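Local coordinates for protein papain inhibitor (Streptomyces mobaraensis, PDB 5NTB) that is a stress protein that inhibits papain, bromelain and bovine trypsin and serves transglutaminase as a glutamine and lysine donor substrate, at residues G10-Y15 / K92-D97; V58-N63 / T81-S86. All coordinates share one frame; numbering follows the deposited sequence. Where two conformers were deposited one is given.

Contact 1: G10-Y15 / K92-D97; sequences GKMTYY and KLAPLD. With SO4 (sulfate ion), chain D.
The ring of Tyr14 carries the delta methyl CD2 of Leu96 over the middle of one face, a CH-pi contact in which CD2 lies 3.7 Å from the centroid of the Tyr14 ring and only 13° off its normal. Phe90, from helix 87-90, meets the same tyrosine edge-to-face. At the phenol end Tyr14 OH comes 3.3 Å from the backbone O of Leu96, a weak hydrogen bond. The two side chains cross at about a right angle, and with chi1 of Leu96 at -70° its CG stands anti to the carbonyl carbon, which brings CD2 over the ring while the backbone O stays near the hydroxyl. Strand 10-15 belongs to the curled, mixed sheet of a double-psi beta-barrel, the fold of this family, and residues 92-97 form the loop that follows helix 87-90 and packs on the side chains of Met12 and Tyr14. Two residues back along the strand, buried Met12 points at the same loop. The chain, extended beyond CG, ends with its methyl at the loop: Met12 CE rests 3.9 Å from Leu93 CB and touches Ala94 CB at the same 3.9 Å, while Met12 SD lies 4.0 Å from Leu93 CD1. Val101 packs against both Met12 and Ala94. Lys11, between Gly10 and Met12, donates a hydrogen bond to a sulfate probably taken from the crystallisation liquor, Lys11 NZ to sulfate O1 measuring 2.6 Å.

Contact 2: V58-N63 / T81-S86; sequences VEVSYN and THIDLS. With SO4 (sulfate ion), chain D.
Ile83 and Val60 meet tip to tip: Ile83 CD1 lies 3.6 Å from Val60 CG2, with Val60 CG1 a little farther off. Along 81-86, Thr81 comes first, its backbone O taken by Trp106 NE1. His82 makes no contact with 58-63: with CG anti to the backbone N (chi1 168°), its ND1 donates in the ring plane to sulfate O3, His82 ND1 to O3 being 2.7 Å and nearly straight at 168°, while NE2 pairs with Thr13 OG1. A leucine in place of His82 would probably leave both the sulfate oxygen and the Thr13 hydroxyl without this partner. Ile83 then turns inward, its CG1 placed between backbone N and carbonyl carbon (chi1 60°) and the chain extended to CD1. Asp84 bonds through OD1 to Thr13 OG1. Leu85 returns to the interior, where its CD2 lies 4.3 Å from Val60 CG2. Ser86 ends the run as N-cap of helix 87-90, OG accepting from Ala89 N. No hydrogen bond joins the two strands; they face each other through aliphatic side chains across the interior of a double-psi beta-barrel.

Both contacts draw on the same sheet, because strands 8-18 and 82-86 are parallel neighbours in it, but they use it differently. Contact 2 sits deeper, its centre about 6 Å from the centre of the chain, that of contact 1 about 11 Å, and is purely aliphatic, strand facing strand. Contact 1 joins a strand to a loop and runs from buried Met12, Leu93 and Ala94 out to the partly exposed pair Tyr14 and Leu96, adding an aromatic face and a weak polar touch. Met12 bridges the two by also packing on Ile83 and Leu85, as Leu93 does on Val60. Thr13 ties strands 10-15 and 82-86 through polar bonds, and one sulfate is held by Lys11, His82 and the backbone N of Asp79.

Contact 1: G10-Y15 / K92-D97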
ATOM      1  N   GLY A  10     -11.641   2.583   1.639  1.00 15.13           N
ATOM      2  CA  GLY A  10     -11.465   1.520   0.685  1.00 15.56           C
ATOM      3  C   GLY A  10     -11.299   0.186   1.359  1.00 17.32           C
ATOM      4  O   GLY A  10     -11.877  -0.077   2.420  1.00 17.05           O
ATOM      5  N   LYS A  11     -10.528  -0.674   0.729  1.00 15.92           N
ATOM      6  CA  LYS A  11     -10.351  -2.023   1.218  1.00 16.36           C
ATOM      7  C   LYS A  11      -8.875  -2.354   1.184  1.00 14.07           C
ATOM      8  O   LYS A  11      -8.080  -1.709   0.486  1.00 13.92           O
ATOM      9  CB  LYS A  11     -11.144  -3.035   0.389  1.00 25.45           C
ATOM     10  CG  LYS A  11     -10.578  -3.258  -0.990  1.00 24.41           C
ATOM     11  CD  LYS A  11     -11.308  -4.376  -1.735  1.00 29.39           C
ATOM     12  CE  LYS A  11     -12.516  -3.838  -2.475  1.00 38.56           C
ATOM     13  NZ  LYS A  11     -13.013  -4.802  -3.498  1.00 39.85           N
ATOM     14  N   MET A  12      -8.515  -3.359   1.960  1.00 12.85           N
ATOM     15  CA  MET A  12      -7.143  -3.823   1.971  1.00 11.32           C
ATOM     16  C   MET A  12      -7.103  -5.334   1.832  1.00 13.00           C
ATOM     17  O   MET A  12      -7.924  -6.062   2.404  1.00 14.64           O
ATOM     18  CB  MET A  12      -6.405  -3.386   3.236  1.00 12.95           C
ATOM     19  CG  MET A  12      -6.951  -3.945   4.527  1.00 14.55           C
ATOM     20  SD  MET A  12      -5.980  -3.352   5.927  1.00 16.56           S
ATOM     21  CE  MET A  12      -6.749  -4.277   7.257  1.00 19.46           C
ATOM     22  N   THR A  13      -6.161  -5.784   1.031  1.00 12.52           N
ATOM     23  CA  THR A  13      -5.748  -7.172   0.966  1.00 10.97           C
ATOM     24  C   THR A  13      -4.271  -7.215   1.305  1.00 12.91           C
ATOM     25  O   THR A  13      -3.659  -6.199   1.643  1.00 12.68           O
ATOM     26  CB  THR A  13      -6.022  -7.749  -0.420  1.00 13.45           C
ATOM     27  OG1 THR A  13      -5.425  -6.903  -1.404  1.00 14.80           O
ATOM     28  CG2 THR A  13      -7.516  -7.808  -0.683  1.00 15.74           C
ATOM     29  N   TYR A  14      -3.677  -8.393   1.219  1.00 11.58           N
ATOM     30  CA  TYR A  14      -2.245  -8.460   1.463  1.00 11.49           C
ATOM     31  C   TYR A  14      -1.583  -9.403   0.473  1.00 13.61           C
ATOM     32  O   TYR A  14      -2.227 -10.248  -0.153  1.00 14.16           O
ATOM     33  CB  TYR A  14      -1.917  -8.886   2.899  1.00 12.40           C
ATOM     34  CG  TYR A  14      -2.326 -10.299   3.224  1.00 14.97           C
ATOM     35  CD1 TYR A  14      -1.494 -11.364   2.907  1.00 19.97           C
ATOM     36  CD2 TYR A  14      -3.545 -10.567   3.833  1.00 16.61           C
ATOM     37  CE1 TYR A  14      -1.860 -12.655   3.183  1.00 19.03           C
ATOM     38  CE2 TYR A  14      -3.915 -11.865   4.118  1.00 22.60           C
ATOM     39  CZ  TYR A  14      -3.062 -12.894   3.787  1.00 18.99           C
ATOM     40  OH  TYR A  14      -3.401 -14.198   4.072  1.00 30.08           O
ATOM     41  N   TYR A  15      -0.267  -9.250   0.348  1.00 13.17           N
ATOM     42  CA  TYR A  15       0.508 -10.080  -0.559  1.00 11.79           C
ATOM     43  C   TYR A  15       1.842 -10.429   0.073  1.00 12.55           C
ATOM     44  O   TYR A  15       2.224  -9.879   1.102  1.00 11.87           O
ATOM     45  CB  TYR A  15       0.682  -9.408  -1.928  1.00 13.00           C
ATOM     46  CG  TYR A  15       1.668  -8.253  -2.059  1.00 12.96           C
ATOM     47  CD1 TYR A  15       1.467  -7.041  -1.398  1.00 13.35           C
ATOM     48  CD2 TYR A  15       2.758  -8.356  -2.918  1.00 13.64           C
ATOM     49  CE1 TYR A  15       2.341  -5.977  -1.574  1.00 13.84           C
ATOM     50  CE2 TYR A  15       3.624  -7.303  -3.106  1.00 14.51           C
ATOM     51  CZ  TYR A  15       3.418  -6.117  -2.422  1.00 13.82           C
ATOM     52  OH  TYR A  15       4.295  -5.062  -2.611  1.00 13.68           O
ATOM     53  N   LYS A  92      -0.732  -6.463  11.317  1.00 13.81           N
ATOM     54  CA  LYS A  92      -0.745  -5.505  12.414  1.00 15.04           C
ATOM     55  C   LYS A  92      -2.112  -4.861  12.603  1.00 16.76           C
ATOM     56  O   LYS A  92      -2.377  -4.282  13.668  1.00 18.98           O
ATOM     57  CB  LYS A  92       0.321  -4.443  12.172  1.00 18.91           C
ATOM     58  CG  LYS A  92       1.721  -5.036  12.139  1.00 19.46           C
ATOM     59  CD  LYS A  92       2.797  -4.013  11.855  1.00 18.07           C
ATOM     60  CE  LYS A  92       4.156  -4.708  11.861  1.00 21.68           C
ATOM     61  NZ  LYS A  92       5.267  -3.729  11.841  1.00 24.10           N
ATOM     62  N   LEU A  93      -2.971  -4.928  11.588  1.00 15.32           N
ATOM     63  CA  LEU A  93      -4.305  -4.342  11.630  1.00 13.88           C
ATOM     64  C   LEU A  93      -5.421  -5.365  11.722  1.00 16.34           C
ATOM     65  O   LEU A  93      -6.474  -5.054  12.274  1.00 17.17           O
ATOM     66  CB  LEU A  93      -4.555  -3.496  10.378  1.00 14.15           C
ATOM     67  CG  LEU A  93      -3.703  -2.249  10.243  1.00 16.68           C
ATOM     68  CD1 LEU A  93      -4.059  -1.558   8.941  1.00 17.70           C
ATOM     69  CD2 LEU A  93      -3.915  -1.319  11.430  1.00 16.46           C
ATOM     70  N   ALA A  94      -5.237  -6.557  11.164  1.00 19.49           N
ATOM     71  CA  ALA A  94      -6.332  -7.507  11.048  1.00 16.59           C
ATOM     72  C   ALA A  94      -5.765  -8.914  10.939  1.00 21.48           C
ATOM     73  O   ALA A  94      -4.624  -9.087  10.500  1.00 17.47           O
ATOM     74  CB  ALA A  94      -7.204  -7.196   9.825  1.00 19.62           C
ATOM     75  N   PRO A  95      -6.541  -9.933  11.310  0.52 21.71           N
ATOM     76  CA  PRO A  95      -6.048 -11.309  11.189  0.52 22.64           C
ATOM     77  C   PRO A  95      -5.840 -11.694   9.734  0.52 19.01           C
ATOM     78  O   PRO A  95      -6.666 -11.399   8.867  0.52 20.94           O
ATOM     79  CB  PRO A  95      -7.160 -12.145  11.834  0.52 24.66           C
ATOM     80  CG  PRO A  95      -8.383 -11.299  11.711  0.52 24.88           C
ATOM     81  CD  PRO A  95      -7.898  -9.889  11.887  0.52 23.92           C
ATOM     82  N   LEU A  96      -4.724 -12.378   9.475  1.00 21.25           N
ATOM     83  CA  LEU A  96      -4.429 -12.794   8.107  1.00 21.81           C
ATOM     84  C   LEU A  96      -5.493 -13.729   7.557  1.00 23.65           C
ATOM     85  O   LEU A  96      -5.735 -13.744   6.346  1.00 27.42           O
ATOM     86  CB  LEU A  96      -3.061 -13.468   8.038  1.00 20.06           C
ATOM     87  CG  LEU A  96      -1.907 -12.488   8.257  1.00 22.38           C
ATOM     88  CD1 LEU A  96      -0.581 -13.211   8.373  1.00 24.90           C
ATOM     89  CD2 LEU A  96      -1.880 -11.454   7.135  1.00 19.31           C
ATOM     90  N   ASP A  97      -6.147 -14.508   8.414  1.00 22.76           N
ATOM     91  CA  ASP A  97      -7.108 -15.456   7.879  1.00 18.00           C
ATOM     92  C   ASP A  97      -8.420 -14.801   7.471  1.00 24.30           C
ATOM     93  O   ASP A  97      -9.295 -15.489   6.937  1.00 34.72           O
ATOM     94  CB  ASP A  97      -7.351 -16.600   8.875  1.00 22.36           C
ATOM     95  CG  ASP A  97      -7.984 -16.144  10.179  1.00 38.30           C
ATOM     96  OD1 ASP A  97      -8.158 -14.929  10.385  1.00 31.77           O
ATOM     97  OD2 ASP A  97      -8.310 -17.024  11.006  1.00 35.35           O
TER
HETATM   98  S   SO4 D 202     -11.048  -4.591  -6.570  1.00 39.14           S
HETATM   99  O1  SO4 D 202     -12.019  -3.936  -5.696  1.00 48.32           O
HETATM  100  O2  SO4 D 202     -10.886  -5.991  -6.183  1.00 43.26           O
HETATM  101  O3  SO4 D 202      -9.761  -3.890  -6.474  1.00 23.03           O
HETATM  102  O4  SO4 D 202     -11.521  -4.505  -7.953  1.00 35.48           O

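Contact 2: V58-N63 / T81-S86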
ATOM      1  N   VAL A  58       1.839   5.534   3.301  0.66 13.29           N
ATOM      2  CA  VAL A  58       0.425   5.637   3.604  0.66 12.42           C
ATOM      3  C   VAL A  58       0.243   5.461   5.096  0.66 12.85           C
ATOM      4  O   VAL A  58       1.026   4.794   5.779  0.66 13.59           O
ATOM      5  CB  VAL A  58      -0.437   4.617   2.839  0.66 12.84           C
ATOM      6  CG1 VAL A  58      -0.399   4.917   1.345  0.66 13.17           C
ATOM      7  CG2 VAL A  58       0.025   3.212   3.137  0.66 12.48           C
ATOM      8  N   GLU A  59      -0.807   6.079   5.597  1.00 12.76           N
ATOM      9  CA  GLU A  59      -1.323   5.812   6.930  1.00 12.61           C
ATOM     10  C   GLU A  59      -2.634   5.074   6.737  1.00 13.66           C
ATOM     11  O   GLU A  59      -3.517   5.559   6.016  1.00 15.25           O
ATOM     12  CB  GLU A  59      -1.516   7.104   7.726  1.00 16.86           C
ATOM     13  CG  GLU A  59      -0.199   7.623   8.270  1.00 22.24           C
ATOM     14  CD  GLU A  59      -0.351   8.854   9.144  1.00 32.24           C
ATOM     15  OE1 GLU A  59       0.679   9.500   9.439  1.00 36.91           O
ATOM     16  OE2 GLU A  59      -1.492   9.169   9.537  1.00 27.91           O
ATOM     17  N   VAL A  60      -2.729   3.884   7.320  1.00 12.33           N
ATOM     18  CA  VAL A  60      -3.867   2.988   7.151  1.00 12.45           C
ATOM     19  C   VAL A  60      -4.518   2.793   8.503  1.00 15.14           C
ATOM     20  O   VAL A  60      -3.842   2.436   9.476  1.00 14.87           O
ATOM     21  CB  VAL A  60      -3.451   1.623   6.577  1.00 16.80           C
ATOM     22  CG1 VAL A  60      -4.704   0.788   6.280  1.00 15.61           C
ATOM     23  CG2 VAL A  60      -2.601   1.803   5.332  1.00 17.93           C
ATOM     24  N   SER A  61      -5.826   3.004   8.560  1.00 16.57           N
ATOM     25  CA  SER A  61      -6.578   2.898   9.801  1.00 16.91           C
ATOM     26  C   SER A  61      -7.650   1.838   9.652  1.00 16.78           C
ATOM     27  O   SER A  61      -8.383   1.816   8.654  1.00 16.50           O
ATOM     28  CB  SER A  61      -7.213   4.235  10.176  1.00 15.72           C
ATOM     29  OG  SER A  61      -6.228   5.246  10.255  1.00 23.03           O
ATOM     30  N   TYR A  62      -7.731   0.960  10.637  1.00 14.33           N
ATOM     31  CA  TYR A  62      -8.812  -0.004  10.698  1.00 15.10           C
ATOM     32  C   TYR A  62      -9.060  -0.322  12.158  1.00 17.30           C
ATOM     33  O   TYR A  62      -8.108  -0.545  12.910  1.00 17.24           O
ATOM     34  CB  TYR A  62      -8.463  -1.277   9.921  1.00 16.24           C
ATOM     35  CG  TYR A  62      -9.489  -2.366  10.071  1.00 18.83           C
ATOM     36  CD1 TYR A  62     -10.785  -2.170   9.631  1.00 19.20           C
ATOM     37  CD2 TYR A  62      -9.167  -3.581  10.656  1.00 17.64           C
ATOM     38  CE1 TYR A  62     -11.739  -3.152   9.780  1.00 20.24           C
ATOM     39  CE2 TYR A  62     -10.100  -4.564  10.795  1.00 22.13           C
ATOM     40  CZ  TYR A  62     -11.384  -4.348  10.360  1.00 23.90           C
ATOM     41  OH  TYR A  62     -12.318  -5.346  10.504  1.00 33.22           O
ATOM     42  N   ASN A  63     -10.331  -0.323  12.554  1.00 16.13           N
ATOM     43  CA  ASN A  63     -10.715  -0.808  13.875  1.00 22.63           C
ATOM     44  C   ASN A  63      -9.981  -0.047  14.975  1.00 22.42           C
ATOM     45  O   ASN A  63      -9.595  -0.620  15.991  1.00 23.37           O
ATOM     46  CB  ASN A  63     -10.466  -2.316  14.001  1.00 24.53           C
ATOM     47  CG  ASN A  63     -11.721  -3.093  14.343  1.00 34.00           C
ATOM     48  OD1 ASN A  63     -12.650  -2.557  14.948  1.00 39.18           O
ATOM     49  ND2 ASN A  63     -11.741  -4.377  13.987  1.00 30.94           N
ATOM     50  N   THR A  81      -9.250   2.640  -4.617  1.00 12.64           N
ATOM     51  CA  THR A  81      -9.051   2.771  -3.176  1.00 12.53           C
ATOM     52  C   THR A  81      -8.726   1.445  -2.509  1.00 14.34           C
ATOM     53  O   THR A  81      -8.756   1.356  -1.275  1.00 15.11           O
ATOM     54  CB  THR A  81     -10.264   3.406  -2.502  1.00 18.78           C
ATOM     55  OG1 THR A  81     -11.400   2.571  -2.715  1.00 18.37           O
ATOM     56  CG2 THR A  81     -10.525   4.825  -3.064  1.00 16.81           C
ATOM     57  N   HIS A  82      -8.390   0.428  -3.292  1.00 12.14           N
ATOM     58  CA  HIS A  82      -7.993  -0.876  -2.771  1.00 13.54           C
ATOM     59  C   HIS A  82      -6.472  -0.934  -2.670  1.00 12.33           C
ATOM     60  O   HIS A  82      -5.783  -0.921  -3.691  1.00 15.61           O
ATOM     61  CB  HIS A  82      -8.549  -1.962  -3.690  1.00 14.33           C
ATOM     62  CG  HIS A  82      -8.004  -3.335  -3.448  1.00 15.98           C
ATOM     63  ND1 HIS A  82      -8.261  -4.382  -4.306  1.00 19.19           N
ATOM     64  CD2 HIS A  82      -7.230  -3.840  -2.459  1.00 13.82           C
ATOM     65  CE1 HIS A  82      -7.656  -5.470  -3.866  1.00 19.61           C
ATOM     66  NE2 HIS A  82      -7.024  -5.169  -2.744  1.00 16.94           N
ATOM     67  N   ILE A  83      -5.944  -1.006  -1.439  1.00 12.37           N
ATOM     68  CA  ILE A  83      -4.502  -1.128  -1.246  1.00 11.51           C
ATOM     69  C   ILE A  83      -4.154  -2.573  -0.947  1.00 10.98           C
ATOM     70  O   ILE A  83      -4.914  -3.304  -0.307  1.00 13.06           O
ATOM     71  CB  ILE A  83      -3.983  -0.189  -0.139  1.00 13.02           C
ATOM     72  CG1 ILE A  83      -4.638  -0.495   1.212  1.00 14.26           C
ATOM     73  CG2 ILE A  83      -4.201   1.249  -0.543  1.00 14.19           C
ATOM     74  CD1 ILE A  83      -4.074   0.352   2.366  1.00 16.96           C
ATOM     75  N   ASP A  84      -2.972  -2.973  -1.389  1.00 13.41           N
ATOM     76  CA  ASP A  84      -2.448  -4.319  -1.171  1.00 13.49           C
ATOM     77  C   ASP A  84      -1.263  -4.156  -0.223  1.00 12.29           C
ATOM     78  O   ASP A  84      -0.155  -3.798  -0.640  1.00 12.66           O
ATOM     79  CB  ASP A  84      -2.051  -4.953  -2.504  1.00 13.70           C
ATOM     80  CG  ASP A  84      -2.134  -6.478  -2.508  1.00 18.24           C
ATOM     81  OD1 ASP A  84      -2.629  -7.082  -1.545  1.00 20.50           O
ATOM     82  OD2 ASP A  84      -1.702  -7.073  -3.516  1.00 20.82           O
ATOM     83  N   LEU A  85      -1.504  -4.374   1.062  1.00 10.92           N
ATOM     84  CA  LEU A  85      -0.449  -4.260   2.051  1.00 11.28           C
ATOM     85  C   LEU A  85       0.447  -5.480   2.003  1.00 11.52           C
ATOM     86  O   LEU A  85       0.029  -6.564   1.602  1.00 11.88           O
ATOM     87  CB  LEU A  85      -1.041  -4.132   3.456  1.00 14.36           C
ATOM     88  CG  LEU A  85      -1.666  -2.792   3.807  1.00 12.74           C
ATOM     89  CD1 LEU A  85      -2.384  -2.946   5.140  1.00 17.06           C
ATOM     90  CD2 LEU A  85      -0.615  -1.711   3.922  1.00 15.23           C
ATOM     91  N   SER A  86       1.684  -5.313   2.440  1.00 10.68           N
ATOM     92  CA  SER A  86       2.453  -6.509   2.741  1.00 12.49           C
ATOM     93  C   SER A  86       1.721  -7.347   3.787  1.00 12.72           C
ATOM     94  O   SER A  86       0.976  -6.829   4.623  1.00 11.98           O
ATOM     95  CB  SER A  86       3.852  -6.129   3.212  1.00 12.94           C
ATOM     96  OG  SER A  86       3.807  -5.446   4.454  1.00 13.33           O
TER
HETATM   97  S   SO4 D 202     -11.048  -4.591  -6.570  1.00 39.14           S
HETATM   98  O1  SO4 D 202     -12.019  -3.936  -5.696  1.00 48.32           O
HETATM   99  O2  SO4 D 202     -10.886  -5.991  -6.183  1.00 43.26           O
HETATM  100  O3  SO4 D 202      -9.761  -3.890  -6.474  1.00 23.03           O
HETATM  101  O4  SO4 D 202     -11.521  -4.505  -7.953  1.00 35.48           O